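Local coordinates for protein Endonuclease/exonuclease/phosphatase (Leptotrichia buccalis C-1013-b, PDB 3TEB) that probably acts as a metal-dependent hydrolase of the DNase I-like superfamily, with presumed endonuclease and exonuclease activity, at residues 121-127 and 139-145. Sequence-based numbering, arbitrary orientation.
Sequences SARRIVS and FYSCHMN
Arg123, just ahead of the first strand of a beta hairpin, reaches to the end of the second strand and the loop after it, where His143, Met144 and Asn145 receive its guanidinium group. Arg123 NH1 donates to His143 O at 3.1 Å, approaching from well above the carbonyl plane. The same nitrogen sits over the centre of the His143 ring, whose plane is turned 39° from the guanidinium. Asn145 OD1 lies over a guanidinium face, offset toward its rim, and the Arg123 chain, bent at chi2 (-69°), carries the group into this position. From the other half of its amide, Asn145 ND2 donates 3.2 Å to Ser121 O, on a lone pair and almost within the amide plane.

Farther along, the strands pair antiparallel. Ser141 N bonds to Val126 O at 2.9 Å, nearly straight, and Ser127 faces Tyr140 as the adjoining non-hydrogen-bonded pair.

Apolar packing fills the face that carries Tyr140. Ser127 CB rests over the Tyr140 ring, 3.8 Å from its centroid, a CH-pi contact, while Ile125 CG2 meets the ring edge. Ile125 CD1 turns to Cys142 CB, 3.9 Å away, and Ile161 of helix 154-162 packs on both Ile125 and Tyr140. A water links Ser127 OG to Tyr140 OH, which also bonds to Glu138.

Arg123 backs His143, which lies beside the magnesium-binding Glu42; the guanidinium over the ring face and its bond to His143 O probably limit how far that histidine can turn near the metal site.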
loop_
_atom_site.group_PDB
_atom_site.type_symbol
_atom_site.label_atom_id
_atom_site.label_comp_id
_atom_site.label_asym_id
_atom_site.label_seq_id
_atom_site.Cartn_x
_atom_site.Cartn_y
_atom_site.Cartn_z
ATOM N N SER A 121 9.981 -14.071 -3.054
ATOM C CA SER A 121 10.124 -13.369 -1.786
ATOM C C SER A 121 10.958 -12.077 -1.821
ATOM O O SER A 121 11.088 -11.406 -0.801
ATOM C CB SER A 121 10.612 -14.313 -0.693
ATOM O OG SER A 121 11.855 -14.852 -1.047
ATOM N N ALA A 122 11.496 -11.713 -2.980
ATOM C CA ALA A 122 12.156 -10.419 -3.141
ATOM C C ALA A 122 11.120 -9.308 -3.176
ATOM O O ALA A 122 10.240 -9.313 -4.025
ATOM C CB ALA A 122 12.976 -10.403 -4.407
ATOM N N ARG A 123 11.206 -8.355 -2.260
ATOM C CA ARG A 123 10.201 -7.294 -2.203
ATOM C C ARG A 123 10.819 -5.919 -2.176
ATOM O O ARG A 123 11.574 -5.593 -1.276
ATOM C CB ARG A 123 9.310 -7.461 -0.977
ATOM C CG ARG A 123 8.665 -8.818 -0.850
ATOM C CD ARG A 123 7.636 -9.009 -1.928
ATOM N NE ARG A 123 7.196 -10.396 -1.998
ATOM C CZ ARG A 123 6.053 -10.842 -1.489
ATOM N NH1 ARG A 123 5.220 -10.008 -0.876
ATOM N NH2 ARG A 123 5.739 -12.124 -1.598
ATOM N N ARG A 124 10.489 -5.114 -3.167
ATOM C CA ARG A 124 10.970 -3.746 -3.260
ATOM C C ARG A 124 9.912 -2.816 -2.619
ATOM O O ARG A 124 8.711 -3.066 -2.722
ATOM C CB ARG A 124 11.217 -3.408 -4.734
ATOM C CG ARG A 124 11.995 -2.157 -5.039
ATOM C CD ARG A 124 13.361 -2.407 -5.665
ATOM N NE ARG A 124 13.273 -2.933 -7.016
ATOM C CZ ARG A 124 14.279 -2.969 -7.893
ATOM N NH1 ARG A 124 15.463 -2.493 -7.575
ATOM N NH2 ARG A 124 14.097 -3.497 -9.103
ATOM N N ILE A 125 10.367 -1.766 -1.937
ATOM C CA ILE A 125 9.482 -0.787 -1.306
ATOM C C ILE A 125 9.534 0.535 -2.066
ATOM O O ILE A 125 10.554 0.886 -2.652
ATOM C CB ILE A 125 9.924 -0.547 0.142
ATOM C CG1 ILE A 125 10.012 -1.876 0.915
ATOM C CG2 ILE A 125 9.021 0.430 0.834
ATOM C CD1 ILE A 125 8.650 -2.539 1.271
ATOM N N VAL A 126 8.435 1.268 -2.080
ATOM C CA VAL A 126 8.459 2.600 -2.657
ATOM C C VAL A 126 8.218 3.616 -1.558
ATOM O O VAL A 126 7.217 3.524 -0.832
ATOM C CB VAL A 126 7.413 2.774 -3.762
ATOM C CG1 VAL A 126 7.371 4.207 -4.244
ATOM C CG2 VAL A 126 7.769 1.900 -4.903
ATOM N N SER A 127 9.135 4.574 -1.427
ATOM C CA SER A 127 8.940 5.665 -0.487
ATOM C C SER A 127 8.839 7.003 -1.187
ATOM O O SER A 127 9.380 7.200 -2.273
ATOM C CB SER A 127 10.024 5.697 0.576
ATOM O OG SER A 127 11.209 6.259 0.064
ATOM N N PHE A 139 6.289 8.415 3.251
ATOM C CA PHE A 139 5.240 7.408 3.048
ATOM C C PHE A 139 5.839 6.169 2.398
ATOM O O PHE A 139 6.599 6.283 1.447
ATOM C CB PHE A 139 4.129 7.976 2.176
ATOM C CG PHE A 139 3.299 9.014 2.861
ATOM C CD1 PHE A 139 2.220 8.649 3.667
ATOM C CD2 PHE A 139 3.591 10.367 2.710
ATOM C CE1 PHE A 139 1.442 9.620 4.325
ATOM C CE2 PHE A 139 2.817 11.350 3.352
ATOM C CZ PHE A 139 1.738 10.969 4.163
ATOM N N TYR A 140 5.534 4.988 2.919
ATOM C CA TYR A 140 6.141 3.767 2.392
ATOM C C TYR A 140 5.065 2.780 2.013
ATOM O O TYR A 140 4.209 2.470 2.835
ATOM C CB TYR A 140 7.051 3.114 3.432
ATOM C CG TYR A 140 8.295 3.885 3.783
ATOM C CD1 TYR A 140 9.539 3.474 3.315
ATOM C CD2 TYR A 140 8.238 5.008 4.604
ATOM C CE1 TYR A 140 10.704 4.174 3.641
ATOM C CE2 TYR A 140 9.388 5.717 4.941
ATOM C CZ TYR A 140 10.620 5.298 4.459
ATOM O OH TYR A 140 11.769 5.996 4.792
ATOM N N SER A 141 5.112 2.287 0.776
ATOM C CA SER A 141 4.168 1.274 0.302
ATOM C C SER A 141 4.807 -0.103 0.406
ATOM O O SER A 141 5.819 -0.361 -0.233
ATOM C CB SER A 141 3.767 1.566 -1.133
ATOM O OG SER A 141 2.716 0.711 -1.543
ATOM N N CYS A 142 4.228 -0.975 1.227
ATOM C CA CYS A 142 4.880 -2.234 1.569
ATOM C C CYS A 142 4.012 -3.418 1.278
ATOM O O CYS A 142 2.800 -3.374 1.496
ATOM C CB CYS A 142 5.201 -2.297 3.048
ATOM S SG CYS A 142 5.666 -0.736 3.756
ATOM N N HIS A 143 4.651 -4.486 0.808
ATOM C CA HIS A 143 4.003 -5.773 0.656
ATOM C C HIS A 143 4.963 -6.873 1.088
ATOM O O HIS A 143 5.860 -7.261 0.334
ATOM C CB HIS A 143 3.513 -5.976 -0.779
ATOM C CG HIS A 143 2.841 -7.292 -0.996
ATOM N ND1 HIS A 143 2.973 -8.006 -2.162
ATOM C CD2 HIS A 143 2.060 -8.040 -0.181
ATOM C CE1 HIS A 143 2.277 -9.125 -2.066
ATOM N NE2 HIS A 143 1.714 -9.169 -0.874
HETATM N N MSE A 144 4.751 -7.368 2.307
HETATM C CA MSE A 144 5.691 -8.266 2.981
HETATM C C MSE A 144 5.376 -9.726 2.738
HETATM O O MSE A 144 4.289 -10.066 2.284
HETATM C CB MSE A 144 5.693 -8.013 4.493
HETATM C CG MSE A 144 5.683 -6.546 4.895
HETATM SE SE MSE A 144 7.284 -5.564 4.354
HETATM C CE MSE A 144 8.563 -6.464 5.505
ATOM N N ASN A 145 6.339 -10.581 3.066
ATOM C CA ASN A 145 6.161 -12.022 3.022
ATOM C C ASN A 145 5.388 -12.518 4.241
ATOM O O ASN A 145 5.191 -11.762 5.205
ATOM C CB ASN A 145 7.523 -12.713 2.967
ATOM C CG ASN A 145 8.326 -12.322 1.747
ATOM O OD1 ASN A 145 7.945 -12.618 0.615
ATOM N ND2 ASN A 145 9.451 -11.656 1.971
HETATM O O HOH W 1 13.349 6.284 2.063
#